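Local coordinates for vesicular integral-membrane protein VIP36 (Canis lupus familiaris, PDB 2DUR), which binds high-mannose glycans through its calcium-dependent lumenal lectin domain and takes part in the transport and sorting of glycoproteins in the early secretory pathway, at residues S102-H107 and S137-H142; A110-T115 and S130-N135; G84-Y89 and P98-K103. One frame throughout, in Å; residues are numbered along the deposited sequence. Where two conformers were deposited one is given.

Contact 1: residues S102-H107 and S137-H142; sequences SKDNFH and SLSYDH. With MAN (alpha-D-mannopyranose), chain C.
Asp104 reaches across to the 137-142 loop and holds it with both carboxylate oxygens. Asp104 OD1 takes the backbone N-H of Tyr140 on its syn lone pair, at 2.9 Å from Tyr140 N and with a nearly straight N-H...O angle of 164°. Asp104 OD2 accepts from the hydroxyl of Ser139, whose OG lies 2.7 Å away, also on the syn side but 22° out of the carboxylate plane. The carboxylate therefore grips two successive residues like a two-pronged clamp. Its reach follows from the first torsion: CG lies opposite the backbone N (chi1 -156°), and CB already heads for the other loop. Water 1 donates to Asp104 OD2 and to Tyr140 O and closes the grip on one flank.

Asn105 lies alongside. Asn105 CA sits 3.3 Å from Leu138 O in a CA-H...O contact. Its ND2 turns to Gly136 O and also donates to water 2, which in turn donates to Ser137 O. Asn105 N gives a weak bond back to Asp104 OD1, so that oxygen has two N-H partners.

Both segments are loops without regular strand structure, on the surface of the L-type lectin domain. The second ends at His142 of the glycan pocket. There His142 NE2 donates to O4 of the mannose at 2.8 Å, almost straight, with the oxygen in the plane of the imidazole at its edge.

One carboxylate meets several donors here. This would be expected to keep Asp104 ionised, and the paired bonds to Ser139 and Tyr140 probably help to hold the loop three and two residues before His142.

Contact 2: residues A110-T115 and S130-N135; sequences AIFLDT and SVMVNN. With CA (calcium ion), chain E.
The edge of the Phe112 ring meets Ser130 OG and Met132 SD of the neighbouring strand. Phe112 CB is the first atom to touch, 4.0 Å from Ser130 OG. CG stands opposite the carbonyl carbon (chi1 -59°), and the ring extends from there beside the partner strand. Phe112 CD2 comes to 3.7 Å from the same Ser130 OG, which lies in the ring plane. Phe112 CE2 follows, 3.8 Å from Met132 CB. CE2 and CZ then border the sulfur: Met132 SD is 5.0 Å from the centroid of the Phe112 ring, 86° off its normal. This is a Met-aromatic contact at the ring edge. The methionine chain is fully extended and carries SD along the ring edge, beside CE2 and CZ. Outside the pair, Phe100 and Tyr140 also pack against Phe112.

Strands 109-114 and 128-135 are antiparallel neighbours in the seven-stranded sheet of the legume-lectin-like β-sandwich. Phe112 with Ser130 and Ala110 with Met132 are hydrogen-bonded pairs, joined by four backbone bonds, among them Ala110 N to Met132 O at 2.9 Å. Between them lies the non-hydrogen-bonded pair of Ile111 and Val131. These two point side by side to the other face, with Ile111 CG1 3.8 Å from Val131 CG1, toward the second sheet of the sandwich.

Two residues beyond Phe112, where the strand is still paired, with Tyr128, Asp114 binds the calcium ion through OD1 and OD2, each at 2.5 Å. Waters 3 and 4, Tyr116, Asn118 and Asp145 complete the site. The backbone bonds and buried aromatic and sulfur packing probably help to hold the strand that presents this bidentate carboxylate.

Contact 3: residues G84-Y89 and P98-K103; sequences GIALWY and PVFGSK
Phe100 and Trp88 bury the most surface in this contact, and each meets the opposite segment in its own way. Phe100 lies over the backbone at the start of strand 84-90. Phe100 CD1 is 3.6 Å from Gly84 C, and Ile85 O sits over one face of the ring. Phe100 CB packs on Ala86 CB at 3.8 Å. CG stands opposite the carbonyl carbon (chi1 -55°), which takes the ring along the strand toward Gly84. The ring lies close on the glycine backbone, with Phe100 CE1 3.9 Å from Gly84 CA.

The turn that carries Phe100 is a type I' β turn from Val99 to Ser102, closed in both directions by backbone bonds between these two residues. It lies over strand 84-90, on the face of the seven-stranded sheet of the lectin β-sandwich that bears Ala86 and Trp88. This places Phe100 close to Asp83 of the carbohydrate site and Asp114 of the calcium site.

Trp88 fits against the two ends of the turn. Trp88 CZ2 comes to 3.5 Å from Val99 O, which lies in the indole plane at the edge. Trp88 CH2 touches Val99 CG1 at 3.7 Å. Ser102 OG lies over one face of the indole, toward its rim, and Ser102 CB is 3.6 Å from Trp88 CZ2. The indole NE1 is satisfied by Ser208 OG of strand 204-211, a hydroxyl that also bonds to Phe100 O.

Contacts 2 and 3 meet in one sheet, where strands 84-90 and 109-114 are neighbours: Leu113 N lies 2.7 Å from Ile85 O and Ile111 O 2.8 Å from Leu87 N, both probable hydrogen bonds. Contact 1 lies over the sheet face that bears Phe112 and Trp88, its centre about 10 Å from that of contact 2 and about 9 Å from that of contact 3. Tyr140 joins all three. Tyr140 CD1 is 3.5 Å from Phe112 CE2, and Tyr140 OH is 3.3 Å from both Phe100 CZ and Asp114 OD1. The calcium ion lies about 5 Å from the side chains of Tyr140 and Phe100. Contact 1 supplies His142 to the mannose, contact 2 Asp114 to the calcium; Asn118 binds both.

Contact 1: residues S102-H107 and S137-H142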
loop_
_atom_site.group_PDB
_atom_site.type_symbol
_atom_site.label_atom_id
_atom_site.label_comp_id
_atom_site.label_asym_id
_atom_site.label_seq_id
_atom_site.Cartn_x
_atom_site.Cartn_y
_atom_site.Cartn_z
ATOM N N SER A 102 -8.275 -3.681 6.335
ATOM C CA SER A 102 -7.638 -4.986 6.412
ATOM C C SER A 102 -7.217 -5.334 7.868
ATOM O O SER A 102 -7.293 -4.480 8.761
ATOM C CB SER A 102 -6.398 -4.996 5.506
ATOM O OG SER A 102 -5.819 -6.284 5.390
ATOM N N LYS A 103 -6.768 -6.564 8.071
ATOM C CA LYS A 103 -6.502 -7.090 9.427
ATOM C C LYS A 103 -5.377 -6.356 10.133
ATOM O O LYS A 103 -4.413 -5.895 9.509
ATOM C CB LYS A 103 -6.207 -8.606 9.399
ATOM C CG LYS A 103 -4.854 -8.984 8.848
ATOM C CD LYS A 103 -4.607 -10.513 8.724
ATOM C CE LYS A 103 -4.644 -11.227 10.074
ATOM N NZ LYS A 103 -3.518 -10.919 10.993
ATOM N N ASP A 104 -5.526 -6.244 11.447
ATOM C CA ASP A 104 -4.464 -5.758 12.318
ATOM C C ASP A 104 -3.526 -6.929 12.616
ATOM O O ASP A 104 -3.781 -8.072 12.161
ATOM C CB ASP A 104 -5.094 -5.237 13.605
ATOM C CG ASP A 104 -4.231 -4.217 14.330
ATOM O OD1 ASP A 104 -3.089 -3.936 13.893
ATOM O OD2 ASP A 104 -4.726 -3.665 15.349
ATOM N N ASN A 105 -2.429 -6.675 13.342
ATOM C CA ASN A 105 -1.527 -7.762 13.781
ATOM C C ASN A 105 -1.074 -8.579 12.577
ATOM O O ASN A 105 -0.994 -9.823 12.597
ATOM C CB ASN A 105 -2.243 -8.675 14.799
ATOM C CG ASN A 105 -2.538 -7.966 16.090
ATOM O OD1 ASN A 105 -3.669 -7.503 16.313
ATOM N ND2 ASN A 105 -1.527 -7.845 16.942
ATOM N N PHE A 106 -0.792 -7.853 11.501
ATOM C CA PHE A 106 -0.392 -8.484 10.227
ATOM C C PHE A 106 1.096 -8.850 10.243
ATOM O O PHE A 106 1.854 -8.464 11.167
ATOM C CB PHE A 106 -0.710 -7.532 9.057
ATOM C CG PHE A 106 -0.077 -6.167 9.204
ATOM C CD1 PHE A 106 1.200 -5.920 8.692
ATOM C CD2 PHE A 106 -0.755 -5.129 9.867
ATOM C CE1 PHE A 106 1.794 -4.659 8.854
ATOM C CE2 PHE A 106 -0.178 -3.874 10.036
ATOM C CZ PHE A 106 1.091 -3.624 9.521
ATOM N N HIS A 107 1.514 -9.592 9.214
ATOM C CA HIS A 107 2.918 -9.999 9.051
ATOM C C HIS A 107 3.391 -9.434 7.727
ATOM O O HIS A 107 2.856 -9.816 6.683
ATOM C CB HIS A 107 3.061 -11.519 9.041
ATOM C CG HIS A 107 2.509 -12.164 10.269
ATOM N ND1 HIS A 107 3.290 -12.708 11.267
ATOM C CD2 HIS A 107 1.228 -12.327 10.661
ATOM C CE1 HIS A 107 2.504 -13.172 12.231
ATOM N NE2 HIS A 107 1.253 -12.954 11.882
ATOM N N SER A 137 2.892 -9.130 16.131
ATOM C CA SER A 137 2.731 -8.645 17.509
ATOM C C SER A 137 2.165 -7.229 17.615
ATOM O O SER A 137 1.567 -6.850 18.625
ATOM C CB SER A 137 4.070 -8.736 18.276
ATOM O OG SER A 137 4.518 -10.084 18.391
ATOM N N LEU A 138 2.364 -6.415 16.577
ATOM C CA LEU A 138 2.012 -5.011 16.690
ATOM C C LEU A 138 0.577 -4.726 16.253
ATOM O O LEU A 138 0.063 -5.300 15.278
ATOM C CB LEU A 138 2.984 -4.156 15.837
ATOM C CG LEU A 138 4.472 -4.462 16.098
ATOM C CD1 LEU A 138 5.288 -3.493 15.242
ATOM C CD2 LEU A 138 4.814 -4.293 17.567
ATOM N N SER A 139 -0.050 -3.793 16.951
ATOM C CA SER A 139 -1.349 -3.314 16.580
ATOM C C SER A 139 -1.186 -1.865 16.089
ATOM O O SER A 139 -0.514 -1.055 16.728
ATOM C CB SER A 139 -2.297 -3.335 17.789
ATOM O OG SER A 139 -3.505 -2.647 17.494
ATOM N N TYR A 140 -1.827 -1.547 14.970
ATOM C CA TYR A 140 -1.887 -0.178 14.493
ATOM C C TYR A 140 -2.905 0.568 15.341
ATOM O O TYR A 140 -4.087 0.203 15.358
ATOM C CB TYR A 140 -2.302 -0.189 13.024
ATOM C CG TYR A 140 -2.580 1.174 12.450
ATOM C CD1 TYR A 140 -1.520 2.016 12.067
ATOM C CD2 TYR A 140 -3.895 1.607 12.250
ATOM C CE1 TYR A 140 -1.767 3.257 11.514
ATOM C CE2 TYR A 140 -4.161 2.854 11.700
ATOM C CZ TYR A 140 -3.099 3.670 11.338
ATOM O OH TYR A 140 -3.306 4.914 10.801
ATOM N N ASP A 141 -2.443 1.572 16.079
ATOM C CA ASP A 141 -3.358 2.332 16.934
ATOM C C ASP A 141 -4.052 3.395 16.084
ATOM O O ASP A 141 -3.511 4.476 15.870
ATOM C CB ASP A 141 -2.617 2.994 18.089
ATOM C CG ASP A 141 -3.563 3.696 19.054
ATOM O OD1 ASP A 141 -3.096 4.102 20.146
ATOM O OD2 ASP A 141 -4.782 3.811 18.725
ATOM N N HIS A 142 -5.230 3.044 15.576
ATOM C CA HIS A 142 -5.923 3.900 14.594
ATOM C C HIS A 142 -6.238 5.263 15.186
ATOM O O HIS A 142 -6.089 6.302 14.544
ATOM C CB HIS A 142 -7.189 3.196 14.108
ATOM C CG HIS A 142 -8.021 4.049 13.203
ATOM N ND1 HIS A 142 -7.777 4.154 11.851
ATOM C CD2 HIS A 142 -9.053 4.882 13.464
ATOM C CE1 HIS A 142 -8.642 4.996 11.313
ATOM N NE2 HIS A 142 -9.421 5.458 12.272
HETATM C C1 MAN C . -15.259 6.980 13.413
HETATM C C2 MAN C . -14.273 5.862 13.745
HETATM C C3 MAN C . -12.831 6.308 13.461
HETATM C C4 MAN C . -12.690 6.917 12.057
HETATM C C5 MAN C . -13.650 8.091 11.984
HETATM C C6 MAN C . -13.541 8.834 10.651
HETATM O O1 MAN C . -15.275 7.948 14.458
HETATM O O2 MAN C . -14.573 4.749 12.940
HETATM O O3 MAN C . -11.946 5.212 13.637
HETATM O O4 MAN C . -11.376 7.355 11.789
HETATM O O5 MAN C . -14.953 7.546 12.139
HETATM O O6 MAN C . -14.020 8.019 9.602
HETATM O O HOH W 1 -6.167 -1.290 14.551
HETATM O O HOH W 2 -1.402 -6.474 19.629
#

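Contact 2: residues A110-T115 and S130-N135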
loop_
_atom_site.group_PDB
_atom_site.type_symbol
_atom_site.label_atom_id
_atom_site.label_comp_id
_atom_site.label_asym_id
_atom_site.label_seq_id
_atom_site.Cartn_x
_atom_site.Cartn_y
_atom_site.Cartn_z
ATOM N N ALA A 110 3.289 -2.593 5.550
ATOM C CA ALA A 110 2.168 -1.695 5.213
ATOM C C ALA A 110 2.688 -0.335 4.836
ATOM O O ALA A 110 3.634 0.165 5.446
ATOM C CB ALA A 110 1.218 -1.548 6.404
ATOM N N ILE A 111 2.082 0.253 3.799
ATOM C CA ILE A 111 2.268 1.652 3.493
ATOM C C ILE A 111 0.878 2.279 3.656
ATOM O O ILE A 111 -0.079 1.926 2.940
ATOM C CB ILE A 111 2.831 1.884 2.066
ATOM C CG1 ILE A 111 4.084 1.001 1.817
ATOM C CG2 ILE A 111 3.103 3.389 1.830
ATOM C CD1 ILE A 111 3.789 -0.324 1.142
ATOM N N PHE A 112 0.767 3.213 4.594
ATOM C CA PHE A 112 -0.527 3.841 4.874
ATOM C C PHE A 112 -0.573 5.220 4.258
ATOM O O PHE A 112 0.354 5.995 4.442
ATOM C CB PHE A 112 -0.693 4.025 6.385
ATOM C CG PHE A 112 -0.613 2.756 7.177
ATOM C CD1 PHE A 112 -1.347 1.628 6.808
ATOM C CD2 PHE A 112 0.224 2.694 8.286
ATOM C CE1 PHE A 112 -1.286 0.448 7.572
ATOM C CE2 PHE A 112 0.264 1.550 9.076
ATOM C CZ PHE A 112 -0.463 0.423 8.703
ATOM N N LEU A 113 -1.690 5.551 3.608
ATOM C CA LEU A 113 -1.937 6.903 3.083
ATOM C C LEU A 113 -3.136 7.395 3.907
ATOM O O LEU A 113 -4.298 7.119 3.572
ATOM C CB LEU A 113 -2.286 6.824 1.592
ATOM C CG LEU A 113 -1.130 6.518 0.635
ATOM C CD1 LEU A 113 -0.799 5.054 0.685
ATOM C CD2 LEU A 113 -1.532 6.899 -0.787
ATOM N N ASP A 114 -2.832 8.057 5.020
ATOM C CA ASP A 114 -3.830 8.398 6.051
ATOM C C ASP A 114 -4.279 9.842 5.829
ATOM O O ASP A 114 -3.455 10.744 5.858
ATOM C CB ASP A 114 -3.158 8.228 7.435
ATOM C CG ASP A 114 -4.122 8.411 8.607
ATOM O OD1 ASP A 114 -3.756 8.049 9.762
ATOM O OD2 ASP A 114 -5.248 8.903 8.384
ATOM N N THR A 115 -5.582 10.063 5.620
ATOM C CA THR A 115 -6.089 11.381 5.281
ATOM C C THR A 115 -6.784 12.117 6.429
ATOM O O THR A 115 -7.206 13.250 6.267
ATOM C CB THR A 115 -7.114 11.301 4.142
ATOM O OG1 THR A 115 -8.196 10.478 4.569
ATOM C CG2 THR A 115 -6.510 10.696 2.849
ATOM N N SER A 130 2.937 6.775 5.694
ATOM C CA SER A 130 3.931 6.164 6.586
ATOM C C SER A 130 4.093 4.685 6.286
ATOM O O SER A 130 3.294 4.103 5.566
ATOM C CB SER A 130 3.564 6.409 8.056
ATOM O OG SER A 130 2.350 5.758 8.402
ATOM N N VAL A 131 5.169 4.086 6.791
ATOM C CA VAL A 131 5.356 2.652 6.628
ATOM C C VAL A 131 5.391 1.978 8.015
ATOM O O VAL A 131 5.806 2.590 8.994
ATOM C CB VAL A 131 6.632 2.310 5.837
ATOM C CG1 VAL A 131 6.435 2.667 4.355
ATOM C CG2 VAL A 131 7.873 3.028 6.439
ATOM N N MET A 132 5.000 0.716 8.040
ATOM C CA MET A 132 4.988 -0.097 9.255
ATOM C C MET A 132 5.415 -1.504 8.869
ATOM O O MET A 132 4.977 -2.021 7.848
ATOM C CB MET A 132 3.579 -0.084 9.875
ATOM C CG MET A 132 3.446 -1.006 11.098
ATOM S SD MET A 132 1.791 -0.719 11.772
ATOM C CE MET A 132 1.796 -1.965 13.067
ATOM N N VAL A 133 6.287 -2.100 9.675
ATOM C CA VAL A 133 6.713 -3.490 9.464
ATOM C C VAL A 133 6.300 -4.267 10.699
ATOM O O VAL A 133 6.523 -3.804 11.810
ATOM C CB VAL A 133 8.225 -3.580 9.252
ATOM C CG1 VAL A 133 8.720 -5.028 9.283
ATOM C CG2 VAL A 133 8.572 -2.909 7.909
ATOM N N ASN A 134 5.703 -5.435 10.476
ATOM C CA ASN A 134 5.052 -6.173 11.585
ATOM C C ASN A 134 5.316 -7.648 11.470
ATOM O O ASN A 134 5.384 -8.189 10.357
ATOM C CB ASN A 134 3.540 -5.902 11.481
ATOM C CG ASN A 134 2.785 -6.078 12.810
ATOM O OD1 ASN A 134 3.305 -6.640 13.774
ATOM N ND2 ASN A 134 1.553 -5.587 12.842
ATOM N N ASN A 135 5.461 -8.260 12.657
ATOM C CA ASN A 135 5.743 -9.683 12.851
ATOM C C ASN A 135 4.534 -10.410 13.438
ATOM O O ASN A 135 4.684 -11.547 13.876
ATOM C CB ASN A 135 6.969 -9.890 13.799
ATOM C CG ASN A 135 6.719 -9.397 15.261
ATOM O OD1 ASN A 135 5.840 -8.547 15.510
ATOM N ND2 ASN A 135 7.513 -9.942 16.235
HETATM CA CA CA E . -5.995 8.614 10.748
HETATM O O HOH W 3 -7.768 7.837 9.264
HETATM O O HOH W 4 -5.614 6.365 11.621
#

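Contact 3: residues G84-Y89 and P98-K103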
loop_
_atom_site.group_PDB
_atom_site.type_symbol
_atom_site.label_atom_id
_atom_site.label_comp_id
_atom_site.label_asym_id
_atom_site.label_seq_id
_atom_site.Cartn_x
_atom_site.Cartn_y
_atom_site.Cartn_z
ATOM N N GLY A 84 -8.534 6.722 4.491
ATOM C CA GLY A 84 -7.313 6.495 3.712
ATOM C C GLY A 84 -7.179 5.123 3.083
ATOM O O GLY A 84 -8.079 4.283 3.147
ATOM N N ILE A 85 -6.017 4.901 2.479
ATOM C CA ILE A 85 -5.678 3.675 1.782
ATOM C C ILE A 85 -4.495 3.017 2.478
ATOM O O ILE A 85 -3.608 3.730 2.963
ATOM C CB ILE A 85 -5.277 3.994 0.286
ATOM C CG1 ILE A 85 -6.520 4.409 -0.516
ATOM C CG2 ILE A 85 -4.542 2.804 -0.362
ATOM C CD1 ILE A 85 -6.172 4.967 -1.931
ATOM N N ALA A 86 -4.466 1.683 2.480
ATOM C CA ALA A 86 -3.247 0.916 2.856
ATOM C C ALA A 86 -2.826 0.047 1.683
ATOM O O ALA A 86 -3.669 -0.531 1.001
ATOM C CB ALA A 86 -3.505 0.031 4.076
ATOM N N LEU A 87 -1.518 -0.008 1.439
ATOM C CA LEU A 87 -0.913 -0.919 0.480
ATOM C C LEU A 87 -0.178 -1.963 1.283
ATOM O O LEU A 87 0.481 -1.615 2.251
ATOM C CB LEU A 87 0.096 -0.163 -0.393
ATOM C CG LEU A 87 -0.523 1.016 -1.132
ATOM C CD1 LEU A 87 0.554 1.793 -1.883
ATOM C CD2 LEU A 87 -1.631 0.541 -2.093
ATOM N N TRP A 88 -0.274 -3.221 0.858
ATOM C CA TRP A 88 0.182 -4.334 1.640
ATOM C C TRP A 88 1.144 -5.216 0.890
ATOM O O TRP A 88 0.968 -5.481 -0.311
ATOM C CB TRP A 88 -1.022 -5.198 2.040
ATOM C CG TRP A 88 -2.040 -4.458 2.821
ATOM C CD1 TRP A 88 -3.220 -3.947 2.358
ATOM C CD2 TRP A 88 -1.978 -4.137 4.213
ATOM N NE1 TRP A 88 -3.901 -3.313 3.381
ATOM C CE2 TRP A 88 -3.179 -3.452 4.540
ATOM C CE3 TRP A 88 -1.028 -4.393 5.237
ATOM C CZ2 TRP A 88 -3.447 -2.978 5.833
ATOM C CZ3 TRP A 88 -1.318 -3.948 6.547
ATOM C CH2 TRP A 88 -2.518 -3.261 6.837
ATOM N N TYR A 89 2.134 -5.707 1.621
ATOM C CA TYR A 89 2.925 -6.860 1.194
ATOM C C TYR A 89 3.002 -7.768 2.419
ATOM O O TYR A 89 3.810 -7.553 3.333
ATOM C CB TYR A 89 4.298 -6.400 0.698
ATOM C CG TYR A 89 5.222 -7.531 0.344
ATOM C CD1 TYR A 89 5.062 -8.229 -0.850
ATOM C CD2 TYR A 89 6.258 -7.914 1.211
ATOM C CE1 TYR A 89 5.906 -9.286 -1.184
ATOM C CE2 TYR A 89 7.130 -8.983 0.883
ATOM C CZ TYR A 89 6.948 -9.646 -0.326
ATOM O OH TYR A 89 7.798 -10.691 -0.654
ATOM N N PRO A 98 -9.691 -3.403 10.877
ATOM C CA PRO A 98 -9.737 -1.987 11.210
ATOM C C PRO A 98 -8.596 -1.147 10.624
ATOM O O PRO A 98 -8.572 0.076 10.803
ATOM C CB PRO A 98 -9.621 -2.011 12.741
ATOM C CG PRO A 98 -8.709 -3.209 13.016
ATOM C CD PRO A 98 -9.127 -4.227 11.971
ATOM N N VAL A 99 -7.634 -1.803 9.975
ATOM C CA VAL A 99 -6.467 -1.083 9.467
ATOM C C VAL A 99 -6.716 -0.715 7.994
ATOM O O VAL A 99 -6.413 -1.491 7.089
ATOM C CB VAL A 99 -5.154 -1.861 9.648
ATOM C CG1 VAL A 99 -3.999 -0.941 9.331
ATOM C CG2 VAL A 99 -5.005 -2.354 11.097
ATOM N N PHE A 100 -7.322 0.449 7.798
ATOM C CA PHE A 100 -7.794 0.851 6.458
ATOM C C PHE A 100 -8.451 -0.303 5.717
ATOM O O PHE A 100 -8.222 -0.504 4.517
ATOM C CB PHE A 100 -6.618 1.445 5.663
ATOM C CG PHE A 100 -5.955 2.570 6.376
ATOM C CD1 PHE A 100 -6.504 3.851 6.359
ATOM C CD2 PHE A 100 -4.808 2.343 7.153
ATOM C CE1 PHE A 100 -5.914 4.909 7.047
ATOM C CE2 PHE A 100 -4.215 3.393 7.852
ATOM C CZ PHE A 100 -4.746 4.678 7.808
ATOM N N GLY A 101 -9.312 -1.041 6.408
ATOM C CA GLY A 101 -10.062 -2.102 5.761
ATOM C C GLY A 101 -9.528 -3.500 5.868
ATOM O O GLY A 101 -10.260 -4.435 5.552
ATOM N N SER A 102 -8.275 -3.681 6.335
ATOM C CA SER A 102 -7.638 -4.986 6.412
ATOM C C SER A 102 -7.217 -5.334 7.868
ATOM O O SER A 102 -7.293 -4.480 8.761
ATOM C CB SER A 102 -6.398 -4.996 5.506
ATOM O OG SER A 102 -5.819 -6.284 5.390
ATOM N N LYS A 103 -6.768 -6.564 8.071
ATOM C CA LYS A 103 -6.502 -7.090 9.427
ATOM C C LYS A 103 -5.377 -6.356 10.133
ATOM O O LYS A 103 -4.413 -5.895 9.509
ATOM C CB LYS A 103 -6.207 -8.606 9.399
ATOM C CG LYS A 103 -4.854 -8.984 8.848
ATOM C CD LYS A 103 -4.607 -10.513 8.724
ATOM C CE LYS A 103 -4.644 -11.227 10.074
ATOM N NZ LYS A 103 -3.518 -10.919 10.993
#